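Local atomic coordinates of DCN1-like protein 3 (Homo sapiens, PDB entry 4GBA), a protein that promotes cullin neddylation by aiding NEDD8 transfer from an N-terminally acetylated E2 enzyme to cullin-RBX complexes, here seen as its DCUN1 (PONY) domain with an acetylated E2 peptide. Residues Leu46-Lys50 / Phe51-Thr55; Cys57-Arg61 / Lys62-Asp66; Arg119-Ala122 / Ile123-Lys127; Pro136-Asp139 / Gln140-Phe144. All blocks are in the same frame, centred on the assembly; numbering follows the deposited sequence.

Contact 1: residues Leu46-Lys50 / Phe51-Thr55; sequences LLAWK and FQAAT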
loop_
_atom_site.group_PDB
_atom_site.type_symbol
_atom_site.label_atom_id
_atom_site.label_comp_id
_atom_site.label_asym_id
_atom_site.label_seq_id
_atom_site.Cartn_x
_atom_site.Cartn_y
_atom_site.Cartn_z
ATOM N N LEU A 46 -3.520 5.357 -3.837
ATOM C CA LEU A 46 -3.996 6.685 -3.386
ATOM C C LEU A 46 -5.521 6.790 -3.404
ATOM O O LEU A 46 -6.124 7.296 -2.466
ATOM C CB LEU A 46 -3.398 7.809 -4.226
ATOM C CG LEU A 46 -1.885 7.980 -4.152
ATOM C CD1 LEU A 46 -1.441 9.264 -4.866
ATOM C CD2 LEU A 46 -1.450 7.997 -2.713
ATOM N N LEU A 47 -6.137 6.292 -4.470
ATOM C CA LEU A 47 -7.591 6.250 -4.580
ATOM C C LEU A 47 -8.207 5.461 -3.435
ATOM O O LEU A 47 -9.102 5.956 -2.758
ATOM C CB LEU A 47 -7.996 5.628 -5.918
ATOM C CG LEU A 47 -9.135 6.233 -6.734
ATOM C CD1 LEU A 47 -9.100 7.777 -6.716
ATOM C CD2 LEU A 47 -9.103 5.688 -8.181
ATOM N N ALA A 48 -7.733 4.230 -3.221
ATOM C CA ALA A 48 -8.223 3.390 -2.134
ATOM C C ALA A 48 -8.051 4.107 -0.789
ATOM O O ALA A 48 -8.920 4.042 0.078
ATOM C CB ALA A 48 -7.489 2.028 -2.123
ATOM N N TRP A 49 -6.914 4.779 -0.625
ATOM C CA TRP A 49 -6.654 5.585 0.556
ATOM C C TRP A 49 -7.738 6.671 0.729
ATOM O O TRP A 49 -8.433 6.704 1.744
ATOM C CB TRP A 49 -5.240 6.181 0.465
ATOM C CG TRP A 49 -4.907 7.245 1.510
ATOM C CD1 TRP A 49 -5.034 7.137 2.865
ATOM C CD2 TRP A 49 -4.355 8.551 1.261
ATOM N NE1 TRP A 49 -4.597 8.290 3.479
ATOM C CE2 TRP A 49 -4.181 9.175 2.520
ATOM C CE3 TRP A 49 -3.998 9.252 0.098
ATOM C CZ2 TRP A 49 -3.667 10.473 2.649
ATOM C CZ3 TRP A 49 -3.485 10.544 0.225
ATOM C CH2 TRP A 49 -3.327 11.141 1.495
ATOM N N LYS A 50 -7.887 7.530 -0.281
ATOM C CA LYS A 50 -8.942 8.556 -0.318
ATOM C C LYS A 50 -10.362 8.013 -0.075
ATOM O O LYS A 50 -11.178 8.670 0.572
ATOM C CB LYS A 50 -8.898 9.300 -1.654
ATOM C CG LYS A 50 -8.540 10.734 -1.526
ATOM C CD LYS A 50 -7.267 10.905 -0.758
ATOM C CE LYS A 50 -7.028 12.380 -0.472
ATOM N NZ LYS A 50 -8.247 12.968 0.111
ATOM N N PHE A 51 -10.662 6.820 -0.599
ATOM C CA PHE A 51 -11.986 6.221 -0.406
ATOM C C PHE A 51 -12.063 5.469 0.916
ATOM O O PHE A 51 -13.117 4.941 1.279
ATOM C CB PHE A 51 -12.337 5.260 -1.549
ATOM C CG PHE A 51 -12.531 5.936 -2.886
ATOM C CD1 PHE A 51 -12.293 7.295 -3.042
ATOM C CD2 PHE A 51 -12.961 5.211 -3.979
ATOM C CE1 PHE A 51 -12.470 7.914 -4.265
ATOM C CE2 PHE A 51 -13.147 5.819 -5.205
ATOM C CZ PHE A 51 -12.902 7.177 -5.347
ATOM N N GLN A 52 -10.931 5.398 1.616
ATOM C CA GLN A 52 -10.854 4.687 2.895
ATOM C C GLN A 52 -11.376 3.251 2.790
ATOM O O GLN A 52 -12.223 2.839 3.593
ATOM C CB GLN A 52 -11.666 5.426 3.965
ATOM C CG GLN A 52 -11.343 6.898 4.120
ATOM C CD GLN A 52 -11.979 7.477 5.369
ATOM O OE1 GLN A 52 -12.966 8.215 5.300
ATOM N NE2 GLN A 52 -11.429 7.123 6.525
ATOM N N ALA A 53 -10.889 2.503 1.805
ATOM C CA ALA A 53 -11.374 1.149 1.575
ATOM C C ALA A 53 -10.866 0.118 2.619
ATOM O O ALA A 53 -11.650 -0.470 3.386
ATOM C CB ALA A 53 -11.026 0.713 0.174
ATOM N N ALA A 54 -9.559 -0.101 2.633
ATOM C CA ALA A 54 -8.929 -1.093 3.523
ATOM C C ALA A 54 -9.242 -2.580 3.212
ATOM O O ALA A 54 -8.572 -3.484 3.738
ATOM C CB ALA A 54 -9.202 -0.759 5.006
ATOM N N THR A 55 -10.253 -2.831 2.379
ATOM C CA THR A 55 -10.451 -4.160 1.790
ATOM C C THR A 55 -10.051 -4.153 0.313
ATOM O O THR A 55 -10.749 -3.558 -0.508
ATOM C CB THR A 55 -11.918 -4.582 1.841
ATOM O OG1 THR A 55 -12.487 -4.183 3.090
ATOM C CG2 THR A 55 -12.057 -6.095 1.645
HETATM O O HOH W 1 -13.952 8.769 2.029
#

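Contact 2: residues Cys57-Arg61 / Lys62-Asp66; sequences CKFTR and KEFFD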
loop_
_atom_site.group_PDB
_atom_site.type_symbol
_atom_site.label_atom_id
_atom_site.label_comp_id
_atom_site.label_asym_id
_atom_site.label_seq_id
_atom_site.Cartn_x
_atom_site.Cartn_y
_atom_site.Cartn_z
ATOM N N CYS A 57 -9.629 -4.609 -3.509
ATOM C CA CYS A 57 -10.436 -5.047 -4.646
ATOM C C CYS A 57 -11.899 -4.815 -4.389
ATOM O O CYS A 57 -12.747 -5.446 -5.020
ATOM C CB CYS A 57 -10.216 -6.534 -4.970
ATOM S SG CYS A 57 -8.525 -7.005 -5.365
ATOM N N LYS A 58 -12.202 -3.925 -3.455
ATOM C CA LYS A 58 -13.589 -3.648 -3.135
ATOM C C LYS A 58 -13.791 -2.203 -2.694
ATOM O O LYS A 58 -13.019 -1.675 -1.886
ATOM C CB LYS A 58 -14.064 -4.605 -2.053
ATOM C CG LYS A 58 -15.460 -4.303 -1.526
ATOM C CD LYS A 58 -15.917 -5.373 -0.532
ATOM C CE LYS A 58 -17.274 -5.025 0.090
ATOM N NZ LYS A 58 -17.924 -6.180 0.791
ATOM N N PHE A 59 -14.812 -1.561 -3.258
ATOM C CA PHE A 59 -15.311 -0.280 -2.756
ATOM C C PHE A 59 -16.783 -0.486 -2.452
ATOM O O PHE A 59 -17.566 -0.720 -3.370
ATOM C CB PHE A 59 -15.233 0.821 -3.814
ATOM C CG PHE A 59 -13.841 1.184 -4.245
ATOM C CD1 PHE A 59 -12.801 1.228 -3.335
ATOM C CD2 PHE A 59 -13.578 1.501 -5.580
ATOM C CE1 PHE A 59 -11.521 1.586 -3.732
ATOM C CE2 PHE A 59 -12.300 1.855 -5.992
ATOM C CZ PHE A 59 -11.268 1.899 -5.058
ATOM N N THR A 60 -17.179 -0.405 -1.186
ATOM C CA THR A 60 -18.608 -0.430 -0.870
ATOM C C THR A 60 -19.266 0.829 -1.428
ATOM O O THR A 60 -18.593 1.835 -1.684
ATOM C CB THR A 60 -18.867 -0.476 0.655
ATOM O OG1 THR A 60 -18.443 0.757 1.242
ATOM C CG2 THR A 60 -18.113 -1.636 1.300
ATOM N N ARG A 61 -20.579 0.783 -1.613
ATOM C CA ARG A 61 -21.312 1.978 -2.018
ATOM C C ARG A 61 -20.895 3.229 -1.232
ATOM O O ARG A 61 -20.646 4.271 -1.828
ATOM C CB ARG A 61 -22.815 1.754 -1.891
ATOM C CG ARG A 61 -23.623 3.015 -2.109
ATOM C CD ARG A 61 -25.119 2.749 -2.096
ATOM N NE ARG A 61 -25.831 3.772 -2.853
ATOM C CZ ARG A 61 -26.238 3.623 -4.113
ATOM N NH1 ARG A 61 -26.031 2.478 -4.761
ATOM N NH2 ARG A 61 -26.870 4.618 -4.721
ATOM N N LYS A 62 -20.810 3.129 0.096
ATOM C CA LYS A 62 -20.453 4.276 0.924
ATOM C C LYS A 62 -19.033 4.796 0.705
ATOM O O LYS A 62 -18.798 6.010 0.705
ATOM C CB LYS A 62 -20.642 3.966 2.414
ATOM C CG LYS A 62 -20.467 5.207 3.293
ATOM C CD LYS A 62 -20.496 4.883 4.775
ATOM C CE LYS A 62 -20.144 6.112 5.603
ATOM N NZ LYS A 62 -21.089 7.247 5.339
ATOM N N GLU A 63 -18.083 3.880 0.556
ATOM C CA GLU A 63 -16.692 4.254 0.289
ATOM C C GLU A 63 -16.601 5.004 -1.038
ATOM O O GLU A 63 -15.969 6.058 -1.141
ATOM C CB GLU A 63 -15.787 3.008 0.270
ATOM C CG GLU A 63 -15.587 2.372 1.650
ATOM C CD GLU A 63 -15.132 0.903 1.604
ATOM O OE1 GLU A 63 -14.968 0.324 0.501
ATOM O OE2 GLU A 63 -14.937 0.318 2.691
ATOM N N PHE A 64 -17.257 4.456 -2.051
ATOM C CA PHE A 64 -17.211 5.035 -3.373
ATOM C C PHE A 64 -17.845 6.437 -3.365
ATOM O O PHE A 64 -17.249 7.414 -3.838
ATOM C CB PHE A 64 -17.887 4.105 -4.385
ATOM C CG PHE A 64 -17.639 4.493 -5.806
ATOM C CD1 PHE A 64 -16.468 4.111 -6.447
ATOM C CD2 PHE A 64 -18.566 5.266 -6.503
ATOM C CE1 PHE A 64 -16.229 4.480 -7.771
ATOM C CE2 PHE A 64 -18.335 5.634 -7.823
ATOM C CZ PHE A 64 -17.161 5.233 -8.456
ATOM N N PHE A 65 -19.044 6.541 -2.809
ATOM C CA PHE A 65 -19.711 7.837 -2.719
ATOM C C PHE A 65 -18.969 8.856 -1.853
ATOM O O PHE A 65 -18.771 9.998 -2.268
ATOM C CB PHE A 65 -21.153 7.667 -2.241
ATOM C CG PHE A 65 -22.109 7.339 -3.346
ATOM C CD1 PHE A 65 -23.024 8.287 -3.794
ATOM C CD2 PHE A 65 -22.074 6.095 -3.964
ATOM C CE1 PHE A 65 -23.903 7.988 -4.823
ATOM C CE2 PHE A 65 -22.946 5.794 -4.996
ATOM C CZ PHE A 65 -23.862 6.737 -5.427
ATOM N N ASP A 66 -18.565 8.448 -0.653
ATOM C CA ASP A 66 -17.815 9.336 0.235
ATOM C C ASP A 66 -16.476 9.728 -0.367
ATOM O O ASP A 66 -16.015 10.846 -0.168
ATOM C CB ASP A 66 -17.551 8.665 1.586
ATOM C CG ASP A 66 -18.737 8.732 2.528
ATOM O OD1 ASP A 66 -19.809 9.239 2.138
ATOM O OD2 ASP A 66 -18.588 8.253 3.670
#

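Contact 3: residues Arg119-Ala122 / Ile123-Lys127; sequences REIA and IALWK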
loop_
_atom_site.group_PDB
_atom_site.type_symbol
_atom_site.label_atom_id
_atom_site.label_comp_id
_atom_site.label_asym_id
_atom_site.label_seq_id
_atom_site.Cartn_x
_atom_site.Cartn_y
_atom_site.Cartn_z
ATOM N N ARG A 119 4.128 -11.919 3.678
ATOM C CA ARG A 119 5.430 -11.370 3.322
ATOM C C ARG A 119 5.435 -10.677 1.942
ATOM O O ARG A 119 5.990 -9.587 1.799
ATOM C CB ARG A 119 6.493 -12.470 3.381
ATOM C CG ARG A 119 7.941 -11.991 3.315
ATOM C CD ARG A 119 8.881 -13.204 3.321
ATOM N NE ARG A 119 8.459 -14.132 2.271
ATOM C CZ ARG A 119 8.904 -14.089 1.019
ATOM N NH1 ARG A 119 9.821 -13.196 0.671
ATOM N NH2 ARG A 119 8.438 -14.940 0.113
ATOM N N GLU A 120 4.814 -11.298 0.937
ATOM C CA GLU A 120 4.922 -10.810 -0.443
ATOM C C GLU A 120 4.074 -9.574 -0.728
ATOM O O GLU A 120 4.452 -8.740 -1.546
ATOM C CB GLU A 120 4.582 -11.911 -1.436
ATOM C CG GLU A 120 5.412 -13.157 -1.231
ATOM C CD GLU A 120 5.217 -14.167 -2.339
ATOM O OE1 GLU A 120 5.015 -15.358 -2.021
ATOM O OE2 GLU A 120 5.268 -13.771 -3.526
ATOM N N ILE A 121 2.926 -9.485 -0.063
ATOM C CA ILE A 121 2.095 -8.289 -0.057
ATOM C C ILE A 121 2.838 -7.147 0.623
ATOM O O ILE A 121 2.910 -6.037 0.108
ATOM C CB ILE A 121 0.799 -8.526 0.727
ATOM C CG1 ILE A 121 -0.029 -9.620 0.055
ATOM C CG2 ILE A 121 0.004 -7.239 0.817
ATOM C CD1 ILE A 121 -0.406 -9.283 -1.367
ATOM N N ALA A 122 3.386 -7.433 1.793
ATOM C CA ALA A 122 4.213 -6.472 2.496
ATOM C C ALA A 122 5.289 -5.925 1.564
ATOM O O ALA A 122 5.498 -4.714 1.502
ATOM C CB ALA A 122 4.844 -7.114 3.731
ATOM N N ILE A 123 5.972 -6.816 0.848
ATOM C CA ILE A 123 7.052 -6.400 -0.053
ATOM C C ILE A 123 6.535 -5.511 -1.193
ATOM O O ILE A 123 7.131 -4.486 -1.514
ATOM C CB ILE A 123 7.795 -7.612 -0.653
ATOM C CG1 ILE A 123 8.582 -8.352 0.427
ATOM C CG2 ILE A 123 8.734 -7.169 -1.766
ATOM C CD1 ILE A 123 9.320 -9.576 -0.098
ATOM N N ALA A 124 5.420 -5.913 -1.790
ATOM C CA ALA A 124 4.787 -5.143 -2.850
ATOM C C ALA A 124 4.268 -3.787 -2.352
ATOM O O ALA A 124 4.429 -2.763 -3.030
ATOM C CB ALA A 124 3.651 -5.948 -3.469
ATOM N N LEU A 125 3.650 -3.789 -1.177
ATOM C CA LEU A 125 3.063 -2.573 -0.602
ATOM C C LEU A 125 4.122 -1.599 -0.105
ATOM O O LEU A 125 3.976 -0.396 -0.249
ATOM C CB LEU A 125 2.089 -2.919 0.511
ATOM C CG LEU A 125 0.789 -3.518 -0.009
ATOM C CD1 LEU A 125 -0.153 -3.831 1.139
ATOM C CD2 LEU A 125 0.149 -2.560 -1.005
ATOM N N TRP A 126 5.211 -2.115 0.451
ATOM C CA TRP A 126 6.311 -1.229 0.817
ATOM C C TRP A 126 6.880 -0.509 -0.396
ATOM O O TRP A 126 7.103 0.693 -0.346
ATOM C CB TRP A 126 7.413 -1.981 1.546
ATOM C CG TRP A 126 7.349 -1.815 3.032
ATOM C CD1 TRP A 126 7.036 -0.678 3.718
ATOM C CD2 TRP A 126 7.591 -2.825 4.014
ATOM N NE1 TRP A 126 7.079 -0.911 5.068
ATOM C CE2 TRP A 126 7.415 -2.221 5.281
ATOM C CE3 TRP A 126 7.948 -4.179 3.948
ATOM C CZ2 TRP A 126 7.591 -2.931 6.481
ATOM C CZ3 TRP A 126 8.111 -4.883 5.135
ATOM C CH2 TRP A 126 7.937 -4.256 6.387
ATOM N N LYS A 127 7.118 -1.252 -1.477
ATOM C CA LYS A 127 7.577 -0.681 -2.741
ATOM C C LYS A 127 6.589 0.373 -3.255
ATOM O O LYS A 127 6.972 1.475 -3.633
ATOM C CB LYS A 127 7.704 -1.794 -3.771
ATOM C CG LYS A 127 8.574 -1.479 -4.973
ATOM C CD LYS A 127 8.832 -2.749 -5.813
ATOM C CE LYS A 127 9.182 -3.958 -4.914
ATOM N NZ LYS A 127 9.511 -5.241 -5.647
#

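Contact 4: residues Pro136-Asp139 / Gln140-Phe144; sequences PVLD and QWLNF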
loop_
_atom_site.group_PDB
_atom_site.type_symbol
_atom_site.label_atom_id
_atom_site.label_comp_id
_atom_site.label_asym_id
_atom_site.label_seq_id
_atom_site.Cartn_x
_atom_site.Cartn_y
_atom_site.Cartn_z
ATOM N N PRO A 136 16.884 5.549 1.429
ATOM C CA PRO A 136 18.135 4.853 1.101
ATOM C C PRO A 136 18.099 3.341 1.356
ATOM O O PRO A 136 18.593 2.571 0.530
ATOM C CB PRO A 136 19.148 5.531 2.022
ATOM C CG PRO A 136 18.627 6.926 2.151
ATOM C CD PRO A 136 17.125 6.807 2.158
ATOM N N VAL A 137 17.494 2.924 2.459
ATOM C CA VAL A 137 17.548 1.529 2.897
ATOM C C VAL A 137 16.513 0.599 2.255
ATOM O O VAL A 137 16.538 -0.605 2.487
ATOM C CB VAL A 137 17.397 1.439 4.441
ATOM C CG1 VAL A 137 15.991 1.861 4.867
ATOM C CG2 VAL A 137 17.690 0.043 4.928
ATOM N N LEU A 138 15.609 1.146 1.450
ATOM C CA LEU A 138 14.475 0.368 0.944
ATOM C C LEU A 138 14.838 -0.761 -0.042
ATOM O O LEU A 138 14.295 -1.866 0.055
ATOM C CB LEU A 138 13.419 1.294 0.328
ATOM C CG LEU A 138 12.153 0.655 -0.251
ATOM C CD1 LEU A 138 11.313 -0.001 0.841
ATOM C CD2 LEU A 138 11.336 1.694 -0.977
ATOM N N ASP A 139 15.726 -0.485 -0.997
ATOM C CA ASP A 139 16.096 -1.495 -1.993
ATOM C C ASP A 139 16.639 -2.773 -1.347
ATOM O O ASP A 139 16.207 -3.879 -1.690
ATOM C CB ASP A 139 17.115 -0.950 -3.011
ATOM C CG ASP A 139 16.554 0.188 -3.870
ATOM O OD1 ASP A 139 15.338 0.182 -4.190
ATOM O OD2 ASP A 139 17.342 1.094 -4.231
ATOM N N GLN A 140 17.582 -2.620 -0.418
ATOM C CA GLN A 140 18.189 -3.778 0.240
ATOM C C GLN A 140 17.228 -4.450 1.215
ATOM O O GLN A 140 17.202 -5.678 1.336
ATOM C CB GLN A 140 19.485 -3.393 0.954
ATOM C CG GLN A 140 20.599 -2.961 0.013
ATOM C CD GLN A 140 20.813 -3.928 -1.158
ATOM O OE1 GLN A 140 20.511 -5.125 -1.071
ATOM N NE2 GLN A 140 21.333 -3.400 -2.263
ATOM N N TRP A 141 16.435 -3.640 1.908
ATOM C CA TRP A 141 15.438 -4.166 2.821
ATOM C C TRP A 141 14.494 -5.102 2.069
ATOM O O TRP A 141 14.119 -6.148 2.583
ATOM C CB TRP A 141 14.674 -3.020 3.511
ATOM C CG TRP A 141 13.392 -3.436 4.201
ATOM C CD1 TRP A 141 12.124 -3.259 3.738
ATOM C CD2 TRP A 141 13.267 -4.106 5.461
ATOM N NE1 TRP A 141 11.212 -3.772 4.627
ATOM C CE2 TRP A 141 11.887 -4.297 5.702
ATOM C CE3 TRP A 141 14.184 -4.562 6.418
ATOM C CZ2 TRP A 141 11.397 -4.919 6.857
ATOM C CZ3 TRP A 141 13.700 -5.181 7.560
ATOM C CH2 TRP A 141 12.317 -5.356 7.770
ATOM N N LEU A 142 14.119 -4.728 0.847
ATOM C CA LEU A 142 13.203 -5.547 0.056
ATOM C C LEU A 142 13.899 -6.761 -0.580
ATOM O O LEU A 142 13.257 -7.787 -0.824
ATOM C CB LEU A 142 12.476 -4.708 -1.014
ATOM C CG LEU A 142 11.554 -3.561 -0.566
ATOM C CD1 LEU A 142 11.172 -2.689 -1.758
ATOM C CD2 LEU A 142 10.296 -4.042 0.184
ATOM N N ASN A 143 15.196 -6.633 -0.864
ATOM C CA ASN A 143 16.000 -7.780 -1.299
ATOM C C ASN A 143 16.087 -8.794 -0.180
ATOM O O ASN A 143 15.927 -9.997 -0.395
ATOM C CB ASN A 143 17.417 -7.356 -1.684
ATOM C CG ASN A 143 17.465 -6.598 -2.998
ATOM O OD1 ASN A 143 16.574 -6.728 -3.846
ATOM N ND2 ASN A 143 18.519 -5.805 -3.178
ATOM N N PHE A 144 16.349 -8.284 1.019
ATOM C CA PHE A 144 16.426 -9.096 2.222
ATOM C C PHE A 144 15.144 -9.906 2.433
ATOM O O PHE A 144 15.194 -11.092 2.734
ATOM C CB PHE A 144 16.745 -8.192 3.423
ATOM C CG PHE A 144 16.433 -8.804 4.759
ATOM C CD1 PHE A 144 17.270 -9.752 5.315
ATOM C CD2 PHE A 144 15.310 -8.413 5.470
ATOM C CE1 PHE A 144 16.981 -10.311 6.550
ATOM C CE2 PHE A 144 15.017 -8.973 6.706
ATOM C CZ PHE A 144 15.852 -9.916 7.245
HETATM O O HOH W 2 18.970 -0.190 -0.070
#

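Contact 1: residues Leu46-Lys50 / Phe51-Thr55
Leu47 CG sits over one face of the Phe51 ring, offset toward its rim, and Leu47 CD1 comes within 4.1 Å of Phe51 CZ. Phe51 follows Leu47 by four residues at the C-terminal end of helix 42-50, and the apolar part of the contact starts with this pair. With CG of Phe51 anti to its carbonyl carbon (chi1 -67°), the ring is carried back along Leu47. Beyond the turn, Ala48 CB and Ala53 CB meet more loosely at 4.4 Å. On the flank, the bent chain of Lys50 lays CD across one face of the Trp49 ring.

The backbone bonds show how the helix stops. Phe51 N donates to Leu47 O at 2.8 Å, the final ordinary helical bond. Gln52 has a positive phi (53°), and two bonds return into the last turn: Ala53 N to Ala48 O at 3.0 Å, and Gln52 N to Trp49 O at 2.8 Å, the latter donor standing 63° out of the carbonyl plane. This is a Schellman motif. A water donates to Lys50 O at 3.1 Å and weakly to Gln52 OE1.

Were Phe51 an alanine, Leu47 would probably lose its ring neighbour, and a gap would open between Leu47 and Cys68 of helix 61-71, where the ring had packed.

Ala48 also touches a modified side chain of the bound peptide. Helix 42-50 is held from several directions: Trp49 NE1 bonds Asp98 on helix 93-107, Leu47 touches Ile79 on helix 76-89, and Phe51 packs against Cys68 of helix 61-71 and edge-to-face with Phe59 of strand 59-60.

Contact 2: residues Cys57-Arg61 / Lys62-Asp66
Thr60 N donates to Glu63 OE1 at 2.9 Å, reaching the oxygen from above the carboxylate plane, 53° out of it. The return bond runs from Glu63 N to Thr60 OG1 at 3.2 Å. The chi1 of Thr60, 67°, places OG1 between the backbone N and the carbonyl carbon, where it faces the first turn of the helix. Glu63 folds back over the same threonine, its chain extended beyond CG, and its CG comes within 3.3 Å of Thr60 OG1.

The reciprocal pair makes a capping box with Thr60 as N-cap. Each partner thus occupies a backbone N-H that the helix start cannot serve by itself. The next two bonds are regular helical ones, Phe64 N to Thr60 O at 3.0 Å and Phe65 N to Arg61 O at 2.9 Å. Strand 59-60 pairs antiparallel with strand 22-23 and leads straight into helix 61-71, a layout consistent with the EF-hand-like build of DCUN1 domains.

Two aromatic approaches flank the cap. Phe59 and Phe64 cross obliquely; Phe59 CD2 lies in the plane of the Phe64 ring at its edge, 4.0 Å from Phe64 CD1. Across the first turn, the extended Arg61 chain brings one face of its guanidinium against Phe65. The two planes are 23° apart, and Arg61 NH2 is 3.7 Å from Phe65 CZ. That NH2 also makes a salt bridge to Glu9 on helix 7-13, which fixes the charged end beside the ring. One turn along, Lys62 NZ and Asp66 OD2 form a salt bridge at 3.2 Å, weak as a hydrogen bond.

Contact 3: residues Arg119-Ala122 / Ile123-Lys127
Ile121 and Leu125 run alongside each other, one helical turn apart. The CG2 branch of Ile121 does the touching: it meets Leu125 CD1 at 3.4 Å, a tight approach for two methyl groups. In Ile121 that branch lies anti to the backbone N while CG1 is anti to the carbonyl carbon (chi1 -63°), which turns CG2 along the helix toward Leu125.

Arg119 and Ile123 repeat the same alignment on another side of the helix. The arginine chain bends at chi3 (52°), bringing NH1 to 3.7 Å from Ile123 CD1, so the tip of the isoleucine rests obliquely against the guanidinium. The polar use of NH1 lies elsewhere, in a hydrogen bond to Leu145 O on helix 138-147.

Both pairs hang on the regular bonding of helix 119-129, in which Leu125 N donates to Ile121 O at 2.7 Å and Ile123 N to Arg119 O at 2.9 Å. The helix follows strand 117-118, which pairs antiparallel with strand 154-155, as expected for the EF-hand clan to which this region belongs. Ile121, Ala124 and Leu125 pack on side chains of the bound peptide, whereas Ile123 turns to helix 138-147.

Trp126 has a different orientation again. Its N donates to Ala122 O at 2.8 Å. Its indole lies obliquely to that oxygen, with Trp126 CE3 3.5 Å from Ala122 O, and its CZ3 reaches Ala122 CB at 4.2 Å. Its chi1 of -100° is away from a staggered value. The ring is nevertheless held on several sides: NE1 bonds Tyr100 OH, Trp160 stacks on it, and Trp141 meets it edge-to-face.

Contact 4: residues Pro136-Asp139 / Gln140-Phe144
Leu138 and Leu142 make the closest side-chain approach between Pro136-Asp139 and Gln140-Phe144, with Leu138 CD1 3.7 Å from Leu142 CD1. CG of Leu138 lies opposite the backbone N about its first bond (chi1 -180°), and from there CD1 reaches forward to Leu142. The same methyl lies obliquely to the Trp141 ring, at the longer distance of 4.4 Å from Trp141 CD1.

Backbone bonds follow the helical i to i+4 pattern: Trp141 N to Val137 O at 3.1 Å, Leu142 N to Leu138 O at 3.0 Å, and Asn143 N to Asp139 O. A water bridges Pro136 O and Gln140 N, accepting from the latter at 2.8 Å.

Among the side-chain amides, Asn143 ND2 donates to Gln140 OE1 at 3.0 Å, from above the carbonyl plane (54°). The bend of Gln140 at chi2 (-49°) brings OE1 there. With a leucine in place of Gln140, Asn143 ND2 is likely to be left without this acceptor and its amide free to turn.

The chemistry thus divides the helix: leucines and Trp141, which stacks on Phe163, form the apolar inner side, while Asp139 and Asn143 keep the polar atoms on the exposed side.

How the contacts relate
None of the four contacts nests in or crosses another: each lies within one continuous run of residues, and they follow in series. Contact 1 ends helix 42-50, and contact 2 starts helix 61-71; their centres are about 9 Å apart, and Phe51 O lies 3.4 Å from Glu63 CB, so the linker between them folds onto the next helix. Contacts 3 and 4, on consecutive helices 119-129 and 138-147, touch likewise, with Trp126 CZ3 3.3 Å from Trp141 NE1. Between the two pairs, contacts 1 and 3 remain about 9 Å apart at their nearest atoms, yet residues of contacts 1, 2 and 3 all reach the bound peptide.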